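Local coordinates for insect group II chitinase (Ostrinia furnacalis, PDB 5Y2A), which hydrolyses chitin, probably at internal beta-1,4 linkages, as a family 18 glycoside hydrolase, here the second catalytic domain of an insect group II chitinase, at residues T10-A13 against W14-D18; A40-K44 against E45-I49; K171-I174 against D175-N179; P181-S184 against M185-W189; D349-G352 against K353-G356. All blocks are in the same frame, centred on the assembly; numbering follows the deposited sequence.

Contact 1: residues T10-A13 against W14-D18; sequences TNWA and WYRPD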
# COMPACT_ATOMS: atom_id res chain seq x y z
N THR A 10 -4.42 -4.48 -16.79
CA THR A 10 -3.59 -4.69 -15.61
C THR A 10 -3.70 -6.14 -15.14
O THR A 10 -4.81 -6.63 -14.89
CB THR A 10 -3.95 -3.73 -14.48
OG1 THR A 10 -5.26 -4.02 -13.98
CG2 THR A 10 -3.91 -2.29 -14.98
N ASN A 11 -2.55 -6.84 -15.07
CA ASN A 11 -2.57 -8.25 -14.71
C ASN A 11 -3.04 -8.48 -13.27
O ASN A 11 -3.60 -9.54 -12.97
CB ASN A 11 -1.21 -8.90 -15.02
CG ASN A 11 -0.06 -8.40 -14.16
OD1 ASN A 11 -0.15 -7.38 -13.49
ND2 ASN A 11 1.07 -9.10 -14.25
N TRP A 12 -2.80 -7.53 -12.36
CA TRP A 12 -3.24 -7.70 -10.97
C TRP A 12 -4.75 -7.55 -10.76
O TRP A 12 -5.24 -7.81 -9.66
CB TRP A 12 -2.48 -6.72 -10.07
CG TRP A 12 -2.78 -5.27 -10.29
CD1 TRP A 12 -3.75 -4.53 -9.68
CD2 TRP A 12 -2.09 -4.38 -11.18
NE1 TRP A 12 -3.70 -3.23 -10.13
CE2 TRP A 12 -2.70 -3.11 -11.06
CE3 TRP A 12 -1.02 -4.54 -12.08
CZ2 TRP A 12 -2.27 -2.00 -11.79
CZ3 TRP A 12 -0.60 -3.44 -12.81
CH2 TRP A 12 -1.22 -2.18 -12.66
N ALA A 13 -5.51 -7.16 -11.79
CA ALA A 13 -6.97 -7.09 -11.65
C ALA A 13 -7.62 -8.46 -11.50
O ALA A 13 -8.83 -8.53 -11.25
CB ALA A 13 -7.59 -6.35 -12.85
N TRP A 14 -6.88 -9.53 -11.76
CA TRP A 14 -7.38 -10.88 -11.51
C TRP A 14 -7.54 -11.15 -10.01
O TRP A 14 -8.42 -11.92 -9.62
CB TRP A 14 -6.43 -11.89 -12.15
CG TRP A 14 -6.92 -13.30 -12.16
CD1 TRP A 14 -7.68 -13.90 -13.13
CD2 TRP A 14 -6.67 -14.30 -11.17
NE1 TRP A 14 -7.92 -15.20 -12.80
CE2 TRP A 14 -7.32 -15.48 -11.60
CE3 TRP A 14 -5.97 -14.31 -9.96
CZ2 TRP A 14 -7.29 -16.66 -10.85
CZ3 TRP A 14 -5.94 -15.48 -9.23
CH2 TRP A 14 -6.59 -16.64 -9.67
N TYR A 15 -6.71 -10.52 -9.18
CA TYR A 15 -6.70 -10.76 -7.73
C TYR A 15 -7.71 -9.85 -7.03
O TYR A 15 -7.38 -9.06 -6.15
CB TYR A 15 -5.29 -10.54 -7.18
CG TYR A 15 -4.22 -11.40 -7.80
CD1 TYR A 15 -4.13 -12.75 -7.50
CD2 TYR A 15 -3.27 -10.86 -8.66
CE1 TYR A 15 -3.16 -13.55 -8.05
CE2 TYR A 15 -2.28 -11.66 -9.22
CZ TYR A 15 -2.23 -13.00 -8.91
OH TYR A 15 -1.27 -13.82 -9.44
N ARG A 16 -8.95 -9.95 -7.47
CA ARG A 16 -10.00 -9.04 -7.05
C ARG A 16 -11.27 -9.83 -6.79
O ARG A 16 -11.51 -10.86 -7.45
CB ARG A 16 -10.28 -8.00 -8.14
CG ARG A 16 -10.23 -6.58 -7.66
CD ARG A 16 -10.12 -5.62 -8.82
NE ARG A 16 -8.80 -5.00 -8.85
CZ ARG A 16 -8.42 -4.10 -9.74
NH1 ARG A 16 -9.28 -3.70 -10.67
NH2 ARG A 16 -7.20 -3.59 -9.70
N PRO A 17 -12.13 -9.37 -5.87
CA PRO A 17 -13.36 -10.11 -5.59
C PRO A 17 -14.16 -10.23 -6.88
O PRO A 17 -14.09 -9.37 -7.76
CB PRO A 17 -14.08 -9.24 -4.55
CG PRO A 17 -12.98 -8.46 -3.89
CD PRO A 17 -11.94 -8.23 -4.95
N ASP A 18 -14.92 -11.33 -6.99
CA ASP A 18 -15.49 -11.74 -8.27
C ASP A 18 -16.14 -10.61 -9.05
O ASP A 18 -15.98 -10.54 -10.28
CB ASP A 18 -16.50 -12.87 -8.07
CG ASP A 18 -15.83 -14.20 -7.79
OD1 ASP A 18 -14.63 -14.35 -8.14
OD2 ASP A 18 -16.49 -15.11 -7.25
O HOH W 1 -6.04 -2.11 -11.74
O HOH W 2 -6.28 -6.00 -7.77

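Contact 2: residues A40-K44 against E45-I49; sequences AVLDK and EELVI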
# COMPACT_ATOMS: atom_id res chain seq x y z
N ALA A 40 5.21 -5.61 -16.76
CA ALA A 40 6.45 -6.31 -16.49
C ALA A 40 7.36 -5.40 -15.66
O ALA A 40 7.10 -4.20 -15.51
CB ALA A 40 7.14 -6.74 -17.79
N VAL A 41 8.43 -5.98 -15.11
CA VAL A 41 9.32 -5.24 -14.22
C VAL A 41 10.77 -5.45 -14.64
O VAL A 41 11.10 -6.33 -15.43
CB VAL A 41 9.10 -5.62 -12.74
CG1 VAL A 41 7.71 -5.18 -12.30
CG2 VAL A 41 9.27 -7.11 -12.53
N LEU A 42 11.64 -4.59 -14.10
CA LEU A 42 13.07 -4.64 -14.38
C LEU A 42 13.75 -5.46 -13.29
O LEU A 42 13.66 -5.11 -12.10
CB LEU A 42 13.66 -3.23 -14.43
CG LEU A 42 15.11 -3.11 -14.90
CD1 LEU A 42 15.21 -3.46 -16.37
CD2 LEU A 42 15.64 -1.71 -14.64
N ASP A 43 14.43 -6.53 -13.68
CA ASP A 43 15.19 -7.31 -12.70
C ASP A 43 16.28 -6.43 -12.08
O ASP A 43 17.07 -5.80 -12.79
CB ASP A 43 15.83 -8.53 -13.35
CG ASP A 43 16.46 -9.46 -12.32
OD1 ASP A 43 15.71 -10.07 -11.53
OD2 ASP A 43 17.71 -9.52 -12.26
N LYS A 44 16.31 -6.41 -10.75
CA LYS A 44 17.23 -5.53 -10.03
C LYS A 44 18.68 -5.87 -10.35
O LYS A 44 19.53 -4.98 -10.42
CB LYS A 44 16.98 -5.62 -8.53
CG LYS A 44 17.89 -4.77 -7.66
CD LYS A 44 17.76 -5.18 -6.20
CE LYS A 44 18.44 -4.18 -5.27
NZ LYS A 44 18.52 -4.71 -3.88
N GLU A 45 18.98 -7.16 -10.52
CA GLU A 45 20.34 -7.64 -10.72
C GLU A 45 20.76 -7.61 -12.18
O GLU A 45 21.80 -7.03 -12.52
CB GLU A 45 20.46 -9.07 -10.17
CG GLU A 45 20.15 -9.16 -8.70
CD GLU A 45 21.18 -8.42 -7.87
OE1 GLU A 45 22.35 -8.37 -8.29
OE2 GLU A 45 20.80 -7.87 -6.81
N GLU A 46 19.96 -8.21 -13.06
CA GLU A 46 20.33 -8.35 -14.46
C GLU A 46 19.97 -7.13 -15.30
O GLU A 46 20.50 -6.99 -16.41
CB GLU A 46 19.66 -9.59 -15.05
CG GLU A 46 20.01 -10.87 -14.31
CD GLU A 46 21.49 -11.18 -14.35
OE1 GLU A 46 22.18 -10.71 -15.28
OE2 GLU A 46 21.97 -11.89 -13.43
N LEU A 47 19.10 -6.26 -14.79
CA LEU A 47 18.64 -5.08 -15.52
C LEU A 47 18.07 -5.46 -16.88
O LEU A 47 18.41 -4.87 -17.92
CB LEU A 47 19.77 -4.05 -15.65
CG LEU A 47 20.41 -3.55 -14.35
CD1 LEU A 47 21.51 -2.56 -14.65
CD2 LEU A 47 19.38 -2.95 -13.40
N VAL A 48 17.19 -6.46 -16.88
CA VAL A 48 16.43 -6.86 -18.06
C VAL A 48 14.97 -7.07 -17.66
O VAL A 48 14.65 -7.23 -16.48
CB VAL A 48 16.97 -8.14 -18.74
CG1 VAL A 48 18.41 -7.94 -19.22
CG2 VAL A 48 16.86 -9.32 -17.80
N ILE A 49 14.10 -7.06 -18.67
CA ILE A 49 12.68 -7.29 -18.45
C ILE A 49 12.45 -8.67 -17.84
O ILE A 49 13.07 -9.66 -18.26
CB ILE A 49 11.91 -7.16 -19.77
CG1 ILE A 49 11.96 -5.73 -20.29
CG2 ILE A 49 10.47 -7.65 -19.61
CD1 ILE A 49 11.45 -5.58 -21.72
O HOH W 3 22.66 -4.79 -10.93

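Contact 3: residues K171-I174 against D175-N179; sequences KRVI and DYAYN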
# COMPACT_ATOMS: atom_id res chain seq x y z
N LYS A 171 4.78 19.55 -14.63
CA LYS A 171 5.74 20.43 -15.30
C LYS A 171 7.13 20.24 -14.72
O LYS A 171 8.11 20.06 -15.46
CB LYS A 171 5.31 21.90 -15.15
CG LYS A 171 6.28 22.87 -15.83
CD LYS A 171 5.98 24.31 -15.48
CE LYS A 171 6.94 25.27 -16.19
NZ LYS A 171 8.36 24.90 -16.03
N ARG A 172 7.24 20.26 -13.39
CA ARG A 172 8.51 20.04 -12.70
C ARG A 172 9.21 18.78 -13.19
O ARG A 172 10.39 18.82 -13.58
CB ARG A 172 8.26 19.96 -11.20
CG ARG A 172 9.50 19.70 -10.37
CD ARG A 172 9.20 19.67 -8.88
NE ARG A 172 10.43 19.43 -8.12
CZ ARG A 172 10.62 18.41 -7.30
NH1 ARG A 172 9.66 17.51 -7.11
NH2 ARG A 172 11.78 18.29 -6.65
N VAL A 173 8.50 17.65 -13.17
CA VAL A 173 9.12 16.38 -13.56
C VAL A 173 9.47 16.37 -15.04
O VAL A 173 10.52 15.84 -15.44
CB VAL A 173 8.20 15.19 -13.20
CG1 VAL A 173 8.79 13.88 -13.70
CG2 VAL A 173 7.97 15.13 -11.69
N ILE A 174 8.60 16.94 -15.88
CA ILE A 174 8.89 16.98 -17.31
C ILE A 174 10.21 17.71 -17.56
O ILE A 174 11.05 17.24 -18.33
CB ILE A 174 7.73 17.65 -18.07
CG1 ILE A 174 6.49 16.74 -18.03
CG2 ILE A 174 8.14 17.96 -19.51
CD1 ILE A 174 5.20 17.47 -18.25
N ASP A 175 10.41 18.84 -16.88
CA ASP A 175 11.64 19.61 -17.06
C ASP A 175 12.87 18.80 -16.65
O ASP A 175 13.92 18.89 -17.29
CB ASP A 175 11.58 20.90 -16.25
CG ASP A 175 10.55 21.88 -16.78
OD1 ASP A 175 10.16 21.74 -17.96
OD2 ASP A 175 10.14 22.78 -16.02
N TYR A 176 12.73 17.98 -15.60
CA TYR A 176 13.85 17.18 -15.12
C TYR A 176 14.09 15.93 -15.96
O TYR A 176 15.24 15.50 -16.09
CB TYR A 176 13.59 16.76 -13.68
CG TYR A 176 13.92 17.75 -12.60
CD1 TYR A 176 15.23 18.21 -12.41
CD2 TYR A 176 12.94 18.23 -11.74
CE1 TYR A 176 15.53 19.09 -11.39
CE2 TYR A 176 13.23 19.12 -10.73
CZ TYR A 176 14.53 19.55 -10.56
OH TYR A 176 14.82 20.44 -9.55
N ALA A 177 13.04 15.33 -16.52
CA ALA A 177 13.13 13.95 -16.97
C ALA A 177 13.28 13.78 -18.48
O ALA A 177 13.89 12.80 -18.91
CB ALA A 177 11.88 13.17 -16.52
N TYR A 178 12.74 14.68 -19.29
CA TYR A 178 12.49 14.37 -20.70
C TYR A 178 13.21 15.31 -21.65
O TYR A 178 13.10 16.54 -21.53
CB TYR A 178 10.99 14.39 -20.99
CG TYR A 178 10.19 13.45 -20.11
CD1 TYR A 178 10.51 12.10 -20.04
CD2 TYR A 178 9.12 13.91 -19.36
CE1 TYR A 178 9.79 11.23 -19.23
CE2 TYR A 178 8.39 13.05 -18.55
CZ TYR A 178 8.74 11.71 -18.50
OH TYR A 178 8.01 10.85 -17.70
N ASN A 179 13.95 14.72 -22.58
CA ASN A 179 14.36 15.37 -23.82
C ASN A 179 13.16 15.25 -24.76
O ASN A 179 13.04 14.29 -25.52
CB ASN A 179 15.60 14.71 -24.40
CG ASN A 179 16.10 15.38 -25.67
OD1 ASN A 179 15.34 16.00 -26.42
ND2 ASN A 179 17.40 15.27 -25.93
O HOH W 4 12.10 18.88 -20.56

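Contact 4: residues P181-S184 against M185-W189; sequences PALS and MNLDW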
# COMPACT_ATOMS: atom_id res chain seq x y z
N PRO A 181 11.94 16.77 -27.58
CA PRO A 181 12.06 16.57 -29.04
C PRO A 181 12.55 15.19 -29.44
O PRO A 181 12.05 14.61 -30.41
CB PRO A 181 13.05 17.67 -29.46
CG PRO A 181 12.92 18.71 -28.42
CD PRO A 181 12.70 17.96 -27.14
N ALA A 182 13.52 14.64 -28.71
CA ALA A 182 14.05 13.32 -29.05
C ALA A 182 13.01 12.23 -28.81
O ALA A 182 12.88 11.30 -29.61
CB ALA A 182 15.31 13.03 -28.25
N LEU A 183 12.26 12.33 -27.71
CA LEU A 183 11.24 11.33 -27.42
C LEU A 183 10.12 11.37 -28.45
O LEU A 183 9.67 10.33 -28.93
CB LEU A 183 10.70 11.54 -26.00
CG LEU A 183 11.76 11.33 -24.92
CD1 LEU A 183 11.23 11.64 -23.53
CD2 LEU A 183 12.31 9.90 -24.99
N SER A 184 9.64 12.58 -28.78
CA SER A 184 8.60 12.72 -29.79
C SER A 184 9.02 12.06 -31.10
O SER A 184 8.21 11.37 -31.74
CB SER A 184 8.28 14.20 -30.00
OG SER A 184 7.25 14.36 -30.96
N MET A 185 10.28 12.22 -31.50
CA MET A 185 10.73 11.68 -32.78
C MET A 185 10.87 10.17 -32.74
O MET A 185 10.59 9.49 -33.73
CB MET A 185 12.06 12.32 -33.17
CG MET A 185 12.53 11.96 -34.58
SD MET A 185 14.15 12.68 -34.84
CE MET A 185 15.09 11.77 -33.63
N ASN A 186 11.32 9.62 -31.61
CA ASN A 186 11.68 8.21 -31.54
C ASN A 186 10.56 7.31 -31.03
O ASN A 186 10.69 6.08 -31.14
CB ASN A 186 12.93 8.03 -30.67
CG ASN A 186 14.21 8.45 -31.39
OD1 ASN A 186 14.70 7.73 -32.26
ND2 ASN A 186 14.75 9.60 -31.03
N LEU A 187 9.49 7.85 -30.48
CA LEU A 187 8.39 7.05 -29.96
C LEU A 187 7.22 7.04 -30.94
O LEU A 187 6.94 8.04 -31.59
CB LEU A 187 7.92 7.57 -28.60
CG LEU A 187 8.95 7.52 -27.48
CD1 LEU A 187 8.40 8.22 -26.24
CD2 LEU A 187 9.32 6.07 -27.16
N ASP A 188 6.53 5.89 -31.03
CA ASP A 188 5.33 5.80 -31.84
C ASP A 188 4.17 6.58 -31.23
O ASP A 188 3.29 7.05 -31.96
CB ASP A 188 4.93 4.33 -32.05
CG ASP A 188 5.94 3.58 -32.90
OD1 ASP A 188 6.01 3.84 -34.12
OD2 ASP A 188 6.65 2.72 -32.36
N TRP A 189 4.14 6.70 -29.90
CA TRP A 189 3.23 7.64 -29.25
C TRP A 189 3.74 7.91 -27.85
O TRP A 189 4.54 7.14 -27.29
CB TRP A 189 1.78 7.13 -29.23
CG TRP A 189 1.54 5.88 -28.43
CD1 TRP A 189 1.23 5.80 -27.10
CD2 TRP A 189 1.58 4.53 -28.91
NE1 TRP A 189 1.09 4.48 -26.73
CE2 TRP A 189 1.30 3.69 -27.82
CE3 TRP A 189 1.84 3.96 -30.17
CZ2 TRP A 189 1.28 2.29 -27.94
CZ3 TRP A 189 1.82 2.58 -30.29
CH2 TRP A 189 1.53 1.76 -29.18

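Contact 5: residues D349-G352 against K353-G356; sequences DFTG and KYCG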
# COMPACT_ATOMS: atom_id res chain seq x y z
N ASP A 349 -16.77 0.60 -15.69
CA ASP A 349 -17.86 -0.33 -15.37
C ASP A 349 -17.94 -1.37 -16.50
O ASP A 349 -18.89 -1.41 -17.29
CB ASP A 349 -19.18 0.41 -15.19
CG ASP A 349 -20.29 -0.50 -14.68
OD1 ASP A 349 -19.97 -1.52 -14.04
OD2 ASP A 349 -21.48 -0.19 -14.90
N PHE A 350 -16.91 -2.22 -16.55
CA PHE A 350 -16.76 -3.12 -17.70
C PHE A 350 -17.86 -4.19 -17.73
O PHE A 350 -18.18 -4.70 -18.81
CB PHE A 350 -15.36 -3.76 -17.70
CG PHE A 350 -15.10 -4.70 -16.54
CD1 PHE A 350 -14.67 -4.21 -15.32
CD2 PHE A 350 -15.25 -6.07 -16.69
CE1 PHE A 350 -14.42 -5.08 -14.25
CE2 PHE A 350 -15.00 -6.94 -15.64
CZ PHE A 350 -14.59 -6.45 -14.41
N THR A 351 -18.45 -4.53 -16.59
CA THR A 351 -19.57 -5.46 -16.61
C THR A 351 -20.89 -4.79 -16.93
O THR A 351 -21.86 -5.47 -17.31
CB THR A 351 -19.71 -6.19 -15.26
OG1 THR A 351 -20.16 -5.27 -14.25
CG2 THR A 351 -18.40 -6.82 -14.84
N GLY A 352 -20.97 -3.47 -16.80
CA GLY A 352 -22.22 -2.75 -16.96
C GLY A 352 -23.17 -2.84 -15.79
O GLY A 352 -24.25 -2.23 -15.84
N LYS A 353 -22.81 -3.56 -14.72
CA LYS A 353 -23.74 -3.86 -13.64
C LYS A 353 -23.85 -2.74 -12.60
O LYS A 353 -24.79 -2.76 -11.81
CB LYS A 353 -23.32 -5.15 -12.92
CG LYS A 353 -23.39 -6.42 -13.77
CD LYS A 353 -22.95 -7.63 -12.96
CE LYS A 353 -23.28 -8.94 -13.66
NZ LYS A 353 -22.49 -9.15 -14.90
N TYR A 354 -22.91 -1.80 -12.57
CA TYR A 354 -22.87 -0.81 -11.50
C TYR A 354 -23.47 0.54 -11.89
O TYR A 354 -24.11 1.19 -11.06
CB TYR A 354 -21.43 -0.58 -11.03
CG TYR A 354 -20.82 -1.74 -10.27
CD1 TYR A 354 -20.31 -2.84 -10.95
CD2 TYR A 354 -20.76 -1.73 -8.88
CE1 TYR A 354 -19.76 -3.90 -10.26
CE2 TYR A 354 -20.20 -2.78 -8.19
CZ TYR A 354 -19.71 -3.87 -8.88
OH TYR A 354 -19.16 -4.92 -8.19
N CYS A 355 -23.24 0.99 -13.11
CA CYS A 355 -23.68 2.32 -13.53
C CYS A 355 -24.97 2.32 -14.34
O CYS A 355 -25.57 3.39 -14.50
CB CYS A 355 -22.57 3.02 -14.32
SG CYS A 355 -20.93 3.00 -13.51
N GLY A 356 -25.40 1.18 -14.85
CA GLY A 356 -26.61 1.15 -15.66
C GLY A 356 -26.48 1.89 -16.97
O GLY A 356 -27.49 2.36 -17.51
O HOH W 5 -21.71 -8.37 -17.54

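Contact 1: residues T10-A13 against W14-D18
Trp12 O is gripped twice: Tyr15 N donates to Trp12 O from 3.1 Å, standing well above the carbonyl plane (58° out of it), and a water donates to the same oxygen from 2.8 Å. This water accepts from Arg16 NE at 2.9 Å, tying the guanidinium to the backbone of the 3-10 segment. A second water sits at the edge of the guanidinium, in its plane, where it takes a bond from Arg16 NH2 at 2.8 Å and gives one to Thr10 OG1. The chain of Arg16 bends at chi3 (-110°), and its flat end lies over Ala13, whose CA is 3.8 Å above the centre of one face. Alanine suits this spot because its methyl takes little room beside Arg16 NH1. Trp12 runs alongside the arginine, pointing the same way, with Trp12 NE1 3.5 Å from Arg16 NH2 and the two planes 66° apart, so the pair is no stack. Arginine is well chosen, for its remaining nitrogen, NH1, forms a salt bridge with Asp346. Tyr15 is the centre of an inverse gamma turn, which leads the chain out of the 3-10 segment. In the TIM barrel the loop follows strand 4-10: Thr10 and Trp12 rest on Trp343 of strand 339-343, while Trp14 and Tyr15 lie against helix 54-59 and also meet Trp55 of the second subunit.

Contact 2: residues A40-K44 against E45-I49
Asp43 reaches across the turn to the backbone of Glu45 and Glu46. Its CB lies 3.6 Å from Val48 O, beside the straight backbone bond that Asp43 N gives to that same oxygen at 2.9 Å. With chi1 at -172°, CG stands opposite the backbone nitrogen and the carboxylate is carried in over the loop. There Asp43 OD2 accepts from Glu46 N at 2.7 Å through its anti lone pair, in a nearly straight bond (168°), and takes a weak second bond from Glu45 N. The other oxygen, OD1, is held by a salt bridge to Lys50. Together with the backbone bond from Leu47 N to Asp43 O at 2.9 Å, these bonds fit an Asx motif, which closes the beta hairpin between strands 34-42 and 49-51. A leucine in place of Asp43 would probably leave the two amides of the turn without their acceptor and Lys50 without its counter-charge. Leu47 takes a left-handed backbone conformation, which helps the chain reverse. Beyond the turn Leu42 and Ile49 form an antiparallel non-hydrogen-bonded pair. The branched end of Leu42 swings toward the turn: CD1 rests 3.5 Å from Leu47 C, and CD2 meets Leu47 CD2 at 4.1 Å. Further back, Ala40 CB touches Ile49 CG2 at 3.9 Å, small against branched, where the buried residues face strand 75-81. Lys44 extends away from the turn to a salt bridge with Asp274 of the second subunit, and a water at 2.9 Å from Glu45 O also donates to Lys44 O.

Contact 3: residues K171-I174 against D175-N179
Lys171 and Asp175, one helical turn apart, form the salt bridge of this contact: Lys171 NZ gives a bond of 2.8 Å to the syn lone pair of Asp175 OD2. The lysine bends at its last torsion (chi4 -50°), which brings the ammonium back over the helix surface. Both partners also bond to Tyr230 OH, the aspartate through OD1, and this second attachment restrains its carboxylate.

Among the backbone bonds, Asp175 N meets Lys171 O at 3.0 Å and Tyr176 N meets Arg172 O at 3.2 Å. Ile174 O is shared at the helix end: Tyr178 N donates from 3.2 Å, Ala177 N weakly, and a water from 3.0 Å. That water also donates to Tyr178 O, bridging the point where the chain leaves helical geometry.

The extended chain of Arg172 passes over Tyr176 at a slant, its CG 3.8 Å from Tyr176 CE2, with guanidinium and ring planes perpendicular. Ile174 and Tyr178 cross obliquely, Ile174 CG1 lying 4.1 Å from Tyr178 CD2. Ala177 CB sits over the centre of the Tyr178 ring, where a methyl is small enough to let the ring close down on the helix.

Helix 171-177 follows strand 162-167. Lys171 and Ile174 face helix 224-233, Tyr178 OH bonds to the backbone of Ser168, and Asn179 caps helix 180-186 through Ala182 N.

Contact 4: residues P181-S184 against M185-W189
The flat amide of Asn186 turns back along the helix to meet Ala182 O, which lies 17° out of the amide plane and accepts from Asn186 ND2 at 2.9 Å. The same oxygen takes the backbone bond of Asn186 N at 3.0 Å, and the two donors come to it from opposite faces of the carbonyl plane. Asn186 CG sits beside its own backbone nitrogen (chi1 -76°), a placement that makes this double grip possible. Asparagine fits the last turn well, since its short side chain carries an N-H that can turn back to the carbonyl four residues earlier.

Leu187, the first residue beyond helical geometry, closes the end: Leu187 N donates to Leu183 O at 2.9 Å. Its side chain curls over that carbonyl, with CD1 reaching Leu183 CB at 4.0 Å. At the other end Met185 N bonds to Pro181 O at 3.2 Å. A proline is at home there, since in the first turn of a helix its missing N-H costs no helical bond.

Within the TIM barrel, helix 180-186 comes between strands 162-167 and 189-192 in the chain; it packs through Ala182 and Asn186 on helix 141-159, Ser184 OG bonds to Asp237 N, and Leu187 rests on strand 162-167.

Contact 5: residues D349-G352 against K353-G356
Asp349 accepts the amides of two successive residues on one carboxylate oxygen. Asp349 OD2 takes a bond of 2.8 Å from Cys355 N, which stands above the carboxylate plane (52° out of it), and a second of 3.2 Å from Tyr354 N on the syn side, both donors approaching from the same face. The other oxygen, Asp349 OD1, has a weak bond from Tyr354 N and lies 3.4 Å from Tyr354 CD1, near the plane of the ring at its edge. Asp349 CG lies opposite the backbone N (chi1 -172°), which sends the carboxylate toward residues 353-355, whose backbone is helical in conformation but lacks the regular bonds. An alanine here would probably leave the amides of Tyr354 and Cys355 without their acceptor and free this part of the loop to shift.

The backbone of Asp349 also closes a type I beta turn, with Gly352 N donating to Asp349 O at 3.0 Å. Gly352 has a positive phi (77°), easy for a residue with no side chain. Thr351 OG1 accepts from Lys353 N at 3.2 Å, forming an ST turn; threonine suits it, a hydroxyl on CB reaching two residues ahead. A water gives a bond of 2.9 Å to Thr351 O and weakly accepts from Lys353 NZ. Tyr354 OH has a weak bond to Glu275.

Cys355 is joined to Cys288 by a disulfide, so the hydrogen bond from its backbone N to Asp349 OD2 holds the loop beside a covalent link to helix 284-292. Such a cluster of amide donors would probably keep the buried carboxylate ionised.

How the contacts relate
The five local contacts are spread round a TIM barrel. Contacts 3 and 4, on successive helices, are the pair that touch: Tyr178 CD1 lies 3.6 Å from Leu183 CD1. Contact 1 comes within about 6 Å, nearest atoms, of contact 2 and also of contact 5, while contacts 3 and 5 stand on opposite sides of the chain's centre, their own centres about 38 Å apart. Contacts 1 and 2 both reach the second subunit. In family 18 the catalytic acid ends a motif at strand 119-123, which none of these segments contains. A NAG lined by Tyr212, Asn225 and Asn229, probably an N-linked glycan and not substrate, lies about 11 Å from the side chain of Lys171 in contact 3.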